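Local coordinates for protein putative translation initiation inhibitor (Salmonella typhimurium, PDB 3GTZ) that is of unknown function but, as a RutC-family member of the YjgF/UK114 type, may share the enamine/imine deaminase activity known among its relatives, at residues A[6-11]-A[17-22]; A[43-48]-A[80-85]; A[35-40]-A[72-77]; A[99-102]-A[108-111]. All blocks are in the same frame, centred on the assembly; numbering follows the deposited sequence.

Contact 1 (A[6-11]-A[17-22])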
loop_
_atom_site.group_PDB
_atom_site.type_symbol
_atom_site.label_atom_id
_atom_site.label_comp_id
_atom_site.label_asym_id
_atom_site.label_seq_id
_atom_site.Cartn_x
_atom_site.Cartn_y
_atom_site.Cartn_z
ATOM N N VAL A 6 -17.321 8.942 -2.231
ATOM C CA VAL A 6 -17.778 8.959 -3.602
ATOM C C VAL A 6 -17.030 7.838 -4.290
ATOM O O VAL A 6 -15.831 7.693 -4.121
ATOM C CB VAL A 6 -17.500 10.310 -4.300
ATOM C CG1 VAL A 6 -17.902 10.249 -5.809
ATOM C CG2 VAL A 6 -18.221 11.519 -3.587
ATOM N N ARG A 7 -17.757 7.036 -5.057
ATOM C CA ARG A 7 -17.225 5.903 -5.783
ATOM C C ARG A 7 -17.518 6.074 -7.274
ATOM O O ARG A 7 -18.654 6.214 -7.647
ATOM C CB ARG A 7 -17.857 4.601 -5.244
ATOM C CG ARG A 7 -17.684 4.429 -3.735
ATOM C CD ARG A 7 -17.915 3.020 -3.225
ATOM N NE ARG A 7 -17.953 2.960 -1.759
ATOM C CZ ARG A 7 -16.984 2.468 -0.980
ATOM N NH1 ARG A 7 -15.873 1.966 -1.502
ATOM N NH2 ARG A 7 -17.109 2.476 0.344
ATOM N N ILE A 8 -16.486 6.043 -8.114
ATOM C CA ILE A 8 -16.644 6.143 -9.551
ATOM C C ILE A 8 -16.575 4.763 -10.182
ATOM O O ILE A 8 -15.669 3.980 -9.883
ATOM C CB ILE A 8 -15.531 6.989 -10.168
ATOM C CG1 ILE A 8 -15.405 8.337 -9.426
ATOM C CG2 ILE A 8 -15.763 7.165 -11.693
ATOM C CD1 ILE A 8 -16.659 9.184 -9.468
ATOM N N ASP A 9 -17.530 4.488 -11.075
ATOM C CA ASP A 9 -17.707 3.170 -11.696
ATOM C C ASP A 9 -17.791 2.116 -10.601
ATOM O O ASP A 9 -16.987 1.198 -10.507
ATOM C CB ASP A 9 -16.612 2.858 -12.753
ATOM N N ALA A 10 -18.790 2.309 -9.752
ATOM C CA ALA A 10 -19.055 1.420 -8.629
ATOM C C ALA A 10 -19.766 0.213 -9.199
ATOM O O ALA A 10 -20.905 0.325 -9.619
ATOM C CB ALA A 10 -19.940 2.113 -7.543
ATOM N N GLU A 11 -19.060 -0.915 -9.210
ATOM C CA GLU A 11 -19.541 -2.183 -9.735
ATOM C C GLU A 11 -19.866 -3.184 -8.617
ATOM O O GLU A 11 -19.673 -2.921 -7.413
ATOM C CB GLU A 11 -18.469 -2.797 -10.649
ATOM C CG GLU A 11 -17.982 -1.908 -11.780
ATOM C CD GLU A 11 -18.939 -1.875 -12.972
ATOM O OE1 GLU A 11 -18.484 -2.184 -14.097
ATOM O OE2 GLU A 11 -20.132 -1.541 -12.793
ATOM N N VAL A 17 -12.684 3.969 -8.811
ATOM C CA VAL A 17 -12.078 5.104 -8.101
ATOM C C VAL A 17 -12.833 5.400 -6.802
ATOM O O VAL A 17 -14.038 5.336 -6.774
ATOM C CB VAL A 17 -12.058 6.372 -8.991
ATOM C CG1 VAL A 17 -11.080 7.377 -8.461
ATOM C CG2 VAL A 17 -11.712 6.007 -10.435
ATOM N N VAL A 18 -12.129 5.691 -5.720
ATOM C CA VAL A 18 -12.772 6.103 -4.499
ATOM C C VAL A 18 -12.239 7.451 -4.067
ATOM O O VAL A 18 -11.058 7.692 -4.160
ATOM C CB VAL A 18 -12.523 5.100 -3.385
ATOM C CG1 VAL A 18 -13.049 5.662 -2.061
ATOM C CG2 VAL A 18 -13.191 3.756 -3.734
ATOM N N ILE A 19 -13.109 8.323 -3.582
ATOM C CA ILE A 19 -12.731 9.665 -3.187
ATOM C C ILE A 19 -13.286 9.916 -1.807
ATOM O O ILE A 19 -14.476 9.745 -1.584
ATOM C CB ILE A 19 -13.289 10.700 -4.138
ATOM C CG1 ILE A 19 -12.733 10.484 -5.553
ATOM C CG2 ILE A 19 -12.927 12.100 -3.655
ATOM C CD1 ILE A 19 -13.628 10.989 -6.655
ATOM N N TYR A 20 -12.423 10.306 -0.878
ATOM C CA TYR A 20 -12.832 10.560 0.488
ATOM C C TYR A 20 -11.831 11.481 1.137
ATOM O O TYR A 20 -10.630 11.349 0.909
ATOM C CB TYR A 20 -12.919 9.247 1.291
ATOM C CG TYR A 20 -13.190 9.380 2.805
ATOM C CD1 TYR A 20 -14.463 9.605 3.292
ATOM C CD2 TYR A 20 -12.171 9.192 3.755
ATOM C CE1 TYR A 20 -14.719 9.664 4.665
ATOM C CE2 TYR A 20 -12.428 9.287 5.138
ATOM C CZ TYR A 20 -13.694 9.508 5.575
ATOM O OH TYR A 20 -13.969 9.579 6.933
ATOM N N ASN A 21 -12.339 12.393 1.971
ATOM C CA ASN A 21 -11.486 13.290 2.752
ATOM C C ASN A 21 -10.432 13.975 1.863
ATOM O O ASN A 21 -9.262 13.964 2.174
ATOM C CB ASN A 21 -10.820 12.467 3.841
ATOM C CG ASN A 21 -10.239 13.309 4.920
ATOM O OD1 ASN A 21 -10.608 14.451 5.078
ATOM N ND2 ASN A 21 -9.332 12.759 5.664
ATOM N N ASN A 22 -10.865 14.492 0.711
ATOM C CA ASN A 22 -10.003 15.193 -0.243
ATOM C C ASN A 22 -8.853 14.350 -0.762
ATOM O O ASN A 22 -7.800 14.881 -1.119
ATOM C CB ASN A 22 -9.491 16.512 0.369
ATOM C CG ASN A 22 -10.623 17.329 0.979
ATOM O OD1 ASN A 22 -10.673 17.534 2.190
ATOM N ND2 ASN A 22 -11.574 17.715 0.159
#

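Contact 2 (A[43-48]-A[80-85])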
loop_
_atom_site.group_PDB
_atom_site.type_symbol
_atom_site.label_atom_id
_atom_site.label_comp_id
_atom_site.label_asym_id
_atom_site.label_seq_id
_atom_site.Cartn_x
_atom_site.Cartn_y
_atom_site.Cartn_z
ATOM N N ASN A 43 0.546 3.551 -21.186
ATOM C CA ASN A 43 -0.903 3.497 -21.312
ATOM C C ASN A 43 -1.570 3.619 -19.941
ATOM O O ASN A 43 -2.587 4.285 -19.807
ATOM C CB ASN A 43 -1.261 2.180 -21.975
ATOM C CG ASN A 43 -2.656 2.152 -22.583
ATOM O OD1 ASN A 43 -3.612 2.606 -22.016
ATOM N ND2 ASN A 43 -2.755 1.529 -23.764
ATOM N N THR A 44 -0.985 3.005 -18.919
ATOM C CA THR A 44 -1.588 3.061 -17.618
ATOM C C THR A 44 -1.442 4.431 -17.012
ATOM O O THR A 44 -2.359 4.903 -16.356
ATOM C CB THR A 44 -1.072 1.994 -16.660
ATOM O OG1 THR A 44 -1.109 0.741 -17.324
ATOM C CG2 THR A 44 -1.969 1.903 -15.406
ATOM N N LEU A 45 -0.321 5.091 -17.256
ATOM C CA LEU A 45 -0.160 6.459 -16.802
ATOM C C LEU A 45 -1.142 7.385 -17.503
ATOM O O LEU A 45 -1.629 8.316 -16.888
ATOM C CB LEU A 45 1.255 6.894 -17.024
ATOM C CG LEU A 45 2.285 6.146 -16.171
ATOM C CD1 LEU A 45 3.671 6.545 -16.633
ATOM C CD2 LEU A 45 2.109 6.510 -14.734
ATOM N N ALA A 46 -1.439 7.130 -18.784
ATOM C CA ALA A 46 -2.502 7.886 -19.521
ATOM C C ALA A 46 -3.876 7.698 -18.925
ATOM O O ALA A 46 -4.615 8.678 -18.849
ATOM C CB ALA A 46 -2.544 7.556 -21.012
ATOM N N GLN A 47 -4.217 6.481 -18.477
ATOM C CA GLN A 47 -5.522 6.226 -17.786
ATOM C C GLN A 47 -5.637 6.971 -16.455
ATOM O O GLN A 47 -6.691 7.523 -16.127
ATOM C CB GLN A 47 -5.740 4.762 -17.453
ATOM C CG GLN A 47 -5.956 3.813 -18.625
ATOM C CD GLN A 47 -5.868 2.310 -18.163
ATOM O OE1 GLN A 47 -6.639 1.862 -17.286
ATOM N NE2 GLN A 47 -4.886 1.568 -18.717
ATOM N N ILE A 48 -4.554 6.944 -15.693
ATOM C CA ILE A 48 -4.463 7.648 -14.446
ATOM C C ILE A 48 -4.760 9.144 -14.637
ATOM O O ILE A 48 -5.645 9.682 -13.951
ATOM C CB ILE A 48 -3.108 7.451 -13.782
ATOM C CG1 ILE A 48 -2.970 6.000 -13.296
ATOM C CG2 ILE A 48 -2.970 8.438 -12.629
ATOM C CD1 ILE A 48 -1.608 5.660 -12.731
ATOM N N LYS A 80 11.385 4.288 -18.336
ATOM C CA LYS A 80 11.369 5.077 -19.541
ATOM C C LYS A 80 9.983 5.681 -19.714
ATOM O O LYS A 80 9.885 6.847 -19.983
ATOM C CB LYS A 80 11.718 4.182 -20.706
ATOM C CG LYS A 80 12.002 4.831 -22.043
ATOM C CD LYS A 80 11.659 3.807 -23.149
ATOM C CE LYS A 80 12.626 3.813 -24.293
ATOM N NZ LYS A 80 12.087 2.901 -25.362
ATOM N N ALA A 81 8.909 4.904 -19.528
ATOM C CA ALA A 81 7.538 5.452 -19.598
ATOM C C ALA A 81 7.297 6.461 -18.497
ATOM O O ALA A 81 6.828 7.551 -18.729
ATOM C CB ALA A 81 6.519 4.350 -19.527
ATOM N N TRP A 82 7.651 6.111 -17.279
ATOM C CA TRP A 82 7.502 7.043 -16.163
ATOM C C TRP A 82 8.222 8.342 -16.466
ATOM O O TRP A 82 7.666 9.418 -16.252
ATOM C CB TRP A 82 8.070 6.426 -14.890
ATOM C CG TRP A 82 8.030 7.303 -13.703
ATOM C CD1 TRP A 82 8.969 8.204 -13.338
ATOM C CD2 TRP A 82 7.014 7.354 -12.695
ATOM N NE1 TRP A 82 8.606 8.831 -12.187
ATOM C CE2 TRP A 82 7.423 8.310 -11.749
ATOM C CE3 TRP A 82 5.811 6.673 -12.495
ATOM C CZ2 TRP A 82 6.675 8.623 -10.635
ATOM C CZ3 TRP A 82 5.066 6.968 -11.373
ATOM C CH2 TRP A 82 5.488 7.952 -10.463
ATOM N N ASP A 83 9.453 8.240 -16.952
ATOM C CA ASP A 83 10.274 9.419 -17.170
ATOM C C ASP A 83 9.745 10.353 -18.257
ATOM O O ASP A 83 9.987 11.540 -18.215
ATOM C CB ASP A 83 11.724 9.042 -17.481
ATOM C CG ASP A 83 12.469 8.492 -16.269
ATOM O OD1 ASP A 83 11.974 8.624 -15.116
ATOM O OD2 ASP A 83 13.545 7.903 -16.507
ATOM N N ALA A 84 9.010 9.805 -19.214
ATOM C CA ALA A 84 8.446 10.581 -20.308
ATOM C C ALA A 84 7.194 11.353 -19.850
ATOM O O ALA A 84 6.830 12.367 -20.458
ATOM C CB ALA A 84 8.134 9.681 -21.453
ATOM N N TRP A 85 6.597 10.895 -18.742
ATOM C CA TRP A 85 5.307 11.376 -18.221
ATOM C C TRP A 85 5.418 12.239 -16.992
ATOM O O TRP A 85 4.730 13.230 -16.893
ATOM C CB TRP A 85 4.462 10.141 -17.905
ATOM C CG TRP A 85 3.301 10.314 -16.980
ATOM C CD1 TRP A 85 2.008 10.504 -17.341
ATOM C CD2 TRP A 85 3.296 10.170 -15.554
ATOM N NE1 TRP A 85 1.188 10.561 -16.221
ATOM C CE2 TRP A 85 1.953 10.356 -15.110
ATOM C CE3 TRP A 85 4.285 9.936 -14.604
ATOM C CZ2 TRP A 85 1.584 10.326 -13.760
ATOM C CZ3 TRP A 85 3.910 9.913 -13.220
ATOM C CH2 TRP A 85 2.576 10.109 -12.837
#

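Contact 3 (A[35-40]-A[72-77])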
loop_
_atom_site.group_PDB
_atom_site.type_symbol
_atom_site.label_atom_id
_atom_site.label_comp_id
_atom_site.label_asym_id
_atom_site.label_seq_id
_atom_site.Cartn_x
_atom_site.Cartn_y
_atom_site.Cartn_z
ATOM N N ALA A 35 0.545 -6.069 -25.308
ATOM C CA ALA A 35 1.578 -5.053 -25.355
ATOM C C ALA A 35 2.695 -5.401 -24.380
ATOM O O ALA A 35 2.456 -6.073 -23.376
ATOM C CB ALA A 35 0.993 -3.701 -25.037
ATOM N N ASP A 36 3.904 -4.953 -24.711
ATOM C CA ASP A 36 5.048 -5.011 -23.855
ATOM C C ASP A 36 4.932 -4.051 -22.655
ATOM O O ASP A 36 3.968 -3.307 -22.544
ATOM C CB ASP A 36 6.326 -4.736 -24.675
ATOM C CG ASP A 36 6.385 -3.287 -25.272
ATOM O OD1 ASP A 36 7.203 -3.059 -26.210
ATOM O OD2 ASP A 36 5.633 -2.379 -24.819
ATOM N N ALA A 37 5.918 -4.069 -21.762
ATOM C CA ALA A 37 5.820 -3.327 -20.510
ATOM C C ALA A 37 5.879 -1.820 -20.712
ATOM O O ALA A 37 5.305 -1.091 -19.902
ATOM C CB ALA A 37 6.912 -3.755 -19.514
ATOM N N PHE A 38 6.615 -1.357 -21.748
ATOM C CA PHE A 38 6.677 0.075 -22.027
ATOM C C PHE A 38 5.302 0.594 -22.427
ATOM O O PHE A 38 4.814 1.567 -21.867
ATOM C CB PHE A 38 7.699 0.461 -23.095
ATOM C CG PHE A 38 7.632 1.921 -23.442
ATOM C CD1 PHE A 38 8.182 2.871 -22.590
ATOM C CD2 PHE A 38 6.919 2.348 -24.548
ATOM C CE1 PHE A 38 8.082 4.207 -22.868
ATOM C CE2 PHE A 38 6.789 3.678 -24.817
ATOM C CZ PHE A 38 7.371 4.624 -23.967
ATOM N N GLU A 39 4.661 -0.074 -23.365
ATOM C CA GLU A 39 3.306 0.307 -23.734
ATOM C C GLU A 39 2.354 0.221 -22.550
ATOM O O GLU A 39 1.584 1.149 -22.327
ATOM C CB GLU A 39 2.787 -0.534 -24.877
ATOM C CG GLU A 39 1.429 -0.085 -25.400
ATOM C CD GLU A 39 1.083 -0.713 -26.728
ATOM O OE1 GLU A 39 1.969 -1.275 -27.403
ATOM O OE2 GLU A 39 -0.092 -0.645 -27.123
ATOM N N GLN A 40 2.423 -0.862 -21.770
ATOM C CA GLN A 40 1.465 -1.063 -20.685
ATOM C C GLN A 40 1.650 0.013 -19.624
ATOM O O GLN A 40 0.657 0.561 -19.123
ATOM C CB GLN A 40 1.582 -2.457 -20.087
ATOM C CG GLN A 40 0.899 -3.575 -20.916
ATOM C CD GLN A 40 0.692 -4.880 -20.158
ATOM O OE1 GLN A 40 1.129 -5.013 -19.038
ATOM N NE2 GLN A 40 0.008 -5.837 -20.769
ATOM N N LYS A 72 11.391 -8.558 -13.307
ATOM C CA LYS A 72 12.440 -7.650 -12.925
ATOM C C LYS A 72 13.118 -7.094 -14.186
ATOM O O LYS A 72 13.715 -6.012 -14.140
ATOM C CB LYS A 72 13.476 -8.418 -12.065
ATOM C CG LYS A 72 13.926 -7.729 -10.773
ATOM C CD LYS A 72 14.180 -8.734 -9.614
ATOM C CE LYS A 72 15.343 -8.297 -8.700
ATOM N NZ LYS A 72 15.583 -9.279 -7.606
ATOM N N ALA A 73 13.037 -7.847 -15.285
ATOM C CA ALA A 73 13.573 -7.428 -16.585
ATOM C C ALA A 73 12.819 -6.214 -17.218
ATOM O O ALA A 73 13.296 -5.604 -18.190
ATOM C CB ALA A 73 13.554 -8.638 -17.579
ATOM N N ASP A 74 11.650 -5.882 -16.672
ATOM C CA ASP A 74 10.827 -4.789 -17.185
ATOM C C ASP A 74 11.062 -3.467 -16.479
ATOM O O ASP A 74 10.509 -2.478 -16.898
ATOM C CB ASP A 74 9.342 -5.178 -17.145
ATOM C CG ASP A 74 8.978 -6.153 -18.246
ATOM O OD1 ASP A 74 9.671 -6.144 -19.295
ATOM O OD2 ASP A 74 8.008 -6.927 -18.076
ATOM N N PHE A 75 11.911 -3.439 -15.455
ATOM C CA PHE A 75 12.245 -2.177 -14.748
ATOM C C PHE A 75 12.618 -0.992 -15.685
ATOM O O PHE A 75 12.169 0.140 -15.475
ATOM C CB PHE A 75 13.400 -2.378 -13.752
ATOM C CG PHE A 75 13.004 -3.005 -12.418
ATOM C CD1 PHE A 75 11.911 -2.563 -11.697
ATOM C CD2 PHE A 75 13.796 -3.999 -11.836
ATOM C CE1 PHE A 75 11.582 -3.129 -10.435
ATOM C CE2 PHE A 75 13.466 -4.559 -10.580
ATOM C CZ PHE A 75 12.355 -4.125 -9.895
ATOM N N ALA A 76 13.446 -1.239 -16.695
ATOM C CA ALA A 76 13.953 -0.158 -17.538
ATOM C C ALA A 76 12.849 0.344 -18.438
ATOM O O ALA A 76 12.736 1.535 -18.667
ATOM C CB ALA A 76 15.204 -0.602 -18.394
ATOM N N ALA A 77 12.047 -0.571 -18.957
ATOM C CA ALA A 77 10.935 -0.190 -19.809
ATOM C C ALA A 77 9.921 0.681 -19.056
ATOM O O ALA A 77 9.482 1.681 -19.587
ATOM C CB ALA A 77 10.296 -1.371 -20.377
#

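Contact 4 (A[99-102]-A[108-111])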
loop_
_atom_site.group_PDB
_atom_site.type_symbol
_atom_site.label_atom_id
_atom_site.label_comp_id
_atom_site.label_asym_id
_atom_site.label_seq_id
_atom_site.Cartn_x
_atom_site.Cartn_y
_atom_site.Cartn_z
ATOM N N ALA A 99 6.340 -8.444 -8.313
ATOM C CA ALA A 99 5.424 -9.329 -7.622
ATOM C C ALA A 99 4.559 -10.063 -8.635
ATOM O O ALA A 99 4.562 -9.738 -9.823
ATOM C CB ALA A 99 4.575 -8.542 -6.661
ATOM N N GLY A 100 3.836 -11.073 -8.171
ATOM C CA GLY A 100 2.921 -11.791 -9.038
ATOM C C GLY A 100 1.627 -11.013 -9.177
ATOM O O GLY A 100 1.090 -10.516 -8.208
ATOM N N LEU A 101 1.117 -10.935 -10.392
ATOM C CA LEU A 101 -0.039 -10.127 -10.703
ATOM C C LEU A 101 -1.190 -11.064 -11.084
ATOM O O LEU A 101 -0.955 -12.204 -11.501
ATOM C CB LEU A 101 0.312 -9.188 -11.836
ATOM C CG LEU A 101 0.955 -7.831 -11.532
ATOM C CD1 LEU A 101 1.678 -7.673 -10.180
ATOM C CD2 LEU A 101 1.863 -7.440 -12.721
ATOM N N MET A 102 -2.425 -10.590 -10.941
ATOM C CA MET A 102 -3.577 -11.465 -11.146
ATOM C C MET A 102 -3.653 -12.038 -12.571
ATOM O O MET A 102 -3.895 -13.232 -12.723
ATOM C CB MET A 102 -4.893 -10.783 -10.727
ATOM C CG MET A 102 -6.167 -11.606 -11.054
ATOM S SD MET A 102 -7.406 -11.773 -9.716
ATOM C CE MET A 102 -8.067 -13.346 -10.319
ATOM N N VAL A 108 2.655 -4.839 -15.725
ATOM C CA VAL A 108 2.697 -3.729 -14.763
ATOM C C VAL A 108 1.303 -3.465 -14.189
ATOM O O VAL A 108 0.287 -3.781 -14.815
ATOM C CB VAL A 108 3.253 -2.453 -15.418
ATOM C CG1 VAL A 108 2.439 -2.088 -16.635
ATOM C CG2 VAL A 108 3.263 -1.323 -14.461
ATOM N N GLU A 109 1.279 -2.898 -12.988
ATOM C CA GLU A 109 0.067 -2.404 -12.358
ATOM C C GLU A 109 0.488 -1.225 -11.457
ATOM O O GLU A 109 1.631 -1.192 -10.975
ATOM C CB GLU A 109 -0.511 -3.555 -11.572
ATOM C CG GLU A 109 -1.812 -3.378 -10.902
ATOM C CD GLU A 109 -2.366 -4.742 -10.444
ATOM O OE1 GLU A 109 -2.740 -4.864 -9.246
ATOM O OE2 GLU A 109 -2.373 -5.693 -11.273
ATOM N N ILE A 110 -0.374 -0.235 -11.261
ATOM C CA ILE A 110 0.075 1.002 -10.593
ATOM C C ILE A 110 -0.972 1.570 -9.632
ATOM O O ILE A 110 -2.045 1.981 -10.059
ATOM C CB ILE A 110 0.437 2.104 -11.620
ATOM C CG1 ILE A 110 1.502 1.623 -12.628
ATOM C CG2 ILE A 110 0.932 3.330 -10.896
ATOM C CD1 ILE A 110 1.885 2.659 -13.685
ATOM N N LYS A 111 -0.675 1.589 -8.342
ATOM C CA LYS A 111 -1.624 2.121 -7.387
ATOM C C LYS A 111 -1.205 3.540 -7.021
ATOM O O LYS A 111 -0.031 3.852 -6.848
ATOM C CB LYS A 111 -1.808 1.149 -6.174
ATOM C CG LYS A 111 -1.438 1.653 -4.828
ATOM C CD LYS A 111 -1.756 0.624 -3.678
ATOM C CE LYS A 111 -2.292 1.351 -2.378
ATOM N NZ LYS A 111 -1.531 2.637 -1.919
#

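Contact 1 (A[6-11]-A[17-22])
Val6 and Ile19 face each other as an antiparallel hydrogen-bonded pair, and two residues further on Ile8 and Val17 do the same. At the first pair Val6 N gives a nearly straight bond to Ile19 O (3.0 Å, 177°), lying in the carbonyl plane, and Ile19 N returns one to Val6 O at 2.8 Å. At the second, Ile8 N reaches Val17 O at 2.9 Å, while Val17 N to Ile8 O is longer, 3.2 Å. Between them Arg7 and Val18 form the non-hydrogen-bonded pair, where Arg7 CA comes within 3.4 Å of Val17 O in a CA-H...O contact.

Apolar packing is concentrated on the face carrying Val6, Ile8, Val17 and Ile19. Ile8 and Val17 stand shoulder to shoulder there, with CB of Ile8 3.7 Å from CB of Val17. Ile19 extends CD1 diagonally to CG1 of Ile8 (4.2 Å).

The reverse face is built differently. The arm of Arg7, extended from CG to NE, runs beside Val18, and its NH1 passes CG2 of Val18 on the way to the carbonyl O of Ile62 in the second subunit. This is an antiparallel beta hairpin at the border of the chain's sheet: strand 6-10 is outermost within this chain, strand 15-20 continues to 23-28, and one face is turned to a neighbouring subunit of the trimer.

Contact 2 (A[43-48]-A[80-85])
Leu45 reaches from helix 37-54 onto the indole of Trp85, and its side chain accounts for nearly the whole contact. Its CB already sits on the ring: it lies 3.7 Å from the centroid of the five-membered ring of Trp85, only 12° off the normal, a CH-pi contact over the face. CG follows, 4.2 Å from Trp85 CD2. CG is anti to the carbonyl carbon (chi1 -66°), and the extended bond beyond it carries CD1 to the backbone of helix 75-85, while the branching CD2 is laid over the Trp85 ring.

CD1 lies near the bonds joining indole and backbone, 3.8 Å from Trp85 CG, and also touches the opposite helix itself at Trp82 CA (3.9 Å) and the carbonyl of Ala81. CD2 takes the other direction and stands 3.7 Å above the plane of the Trp85 ring, over its centre. Roughly at right angles to that direction, Leu45 CD2 comes to 4.3 Å from Trp82 CE3, meeting that ring obliquely. The methyl sits in the corner where the two indoles meet, Trp85 CZ3 lying against a face of Trp82 near its rim.

The axes of the two short helical segments pass 10.2 Å apart at 39°. Around the contact, Ile110 of strand 108-115 closes in on Leu45 from the sheet, and Trp82 NE1 bonds to Arg13 O of the third subunit.

Dispersion and CH-pi forces therefore join the helices here, while the polar end of Trp85 is satisfied by Asp49, also on helix 37-54, which should hold the indole's rotation and keep its face against Leu45.

Contact 3 (A[35-40]-A[72-77])
Ala37 sets its methyl squarely over the carboxylate of Asp74. CB of Ala37 is 3.4 Å from Asp74 CG and 3.7 Å from each of OD1 and OD2, so it sits above the carboxylate carbon, on the flat face of the group rather than at its rim. The first torsion of Asp74 (chi1 -75°) swings the carboxylate toward Ala37, and the second (chi2 -26°) turns its plane so that a face meets the methyl.

One turn of helix further along, Ala77 meets the first segment with its own methyl. Its CB is 4.2 Å from CB of Ala37 and just as far from CB of Phe38, and it approaches Phe38 N as well. Small residues on both sides let the backbones come close: the CA atoms of Phe38 and Ala77 are 4.8 Å apart.

The Phe38 ring offers its edge. CD1 points at the carbonyl O of Ala77 from 3.5 Å, with the oxygen near the ring plane, where the slightly positive rim of a benzene ring should suit it. CG of Phe38 anti to the backbone N (chi1 174°) brings the ring alongside this carbonyl, and Lys80, further down helix 75-85, makes a cation-pi contact with it.

Asp36 fixes the start of the first helix as N-cap, its OD2 taking Glu39 N at 2.9 Å. The contact thus joins the first turn of helix 37-54 to the 3-10 turn 72-74 and the start of helix 75-85. Lys107, just ahead of strand 108-115, packs on both Ala37 and Asp74, while Phe75 points away and packs on Leu101 of the third subunit.

Contact 4 (A[99-102]-A[108-111])
Val108 meets Leu101 with its backbone: CD2 of Leu101 comes to 4.1 Å from Val108 N, a loose van der Waals touch. The side chain of Val108 leaves in the other direction, toward helix 37-54, so the leucine has the main chain of the strand in front of it and not the valine methyls.

Glu109 turns its CB toward Leu101. Its CG is anti to the backbone N (chi1 -175°) and the chain beyond is extended, which carries the carboxylate out along the leucine. The two side chains run antiparallel alongside each other, each pointing back toward the other's strand. OE2 of Glu109 ends 4.0 Å from CG of Leu101, and CB of Glu109 stands 4.5 Å from that same CG, so the branch point of the leucine lies against the length of the glutamate. OE2 is a polar atom beside an aliphatic one, with no bond between them. The backbones stay well apart, 7.9 Å between the CA atoms of Leu101 and Glu109, too far for strand pairing. Glu109 also packs on Cys95 of the second subunit; in YjgF relatives the ligand-binding clefts lie between subunits, and this glutamate may border such a cleft.

Ile110 turns back to the side of helix 37-54, and Lys111 returns to the side of Glu109.

Strand 108-115 runs between strands 23-28 and 62-69, with helix 37-54 across one face. The 99-102 segment follows strand 93-98, and at Gly100 it pairs antiparallel with a strand of the second subunit, carrying the sheet across the interface.

In the fold
Contact 1 stands apart, at the partly buried hairpin border of the sheet, with its centre about 21 Å from that of contact 4, which reaches the same sheet. It alone rests on regular backbone hydrogen bonding between its segments. Contacts 2 and 3 join the same two helices, 37-54 and 75-85: the buried one by a leucine on indole rings, the partly buried one at the helix starts by alanines, a carboxylate and a ring edge. They meet where Phe38 packs on Ala81. Contact 4 is buried but the smallest in area, a loose touch. Its strand 108-115 lies against helix 37-54, so it adjoins contacts 2 and 3.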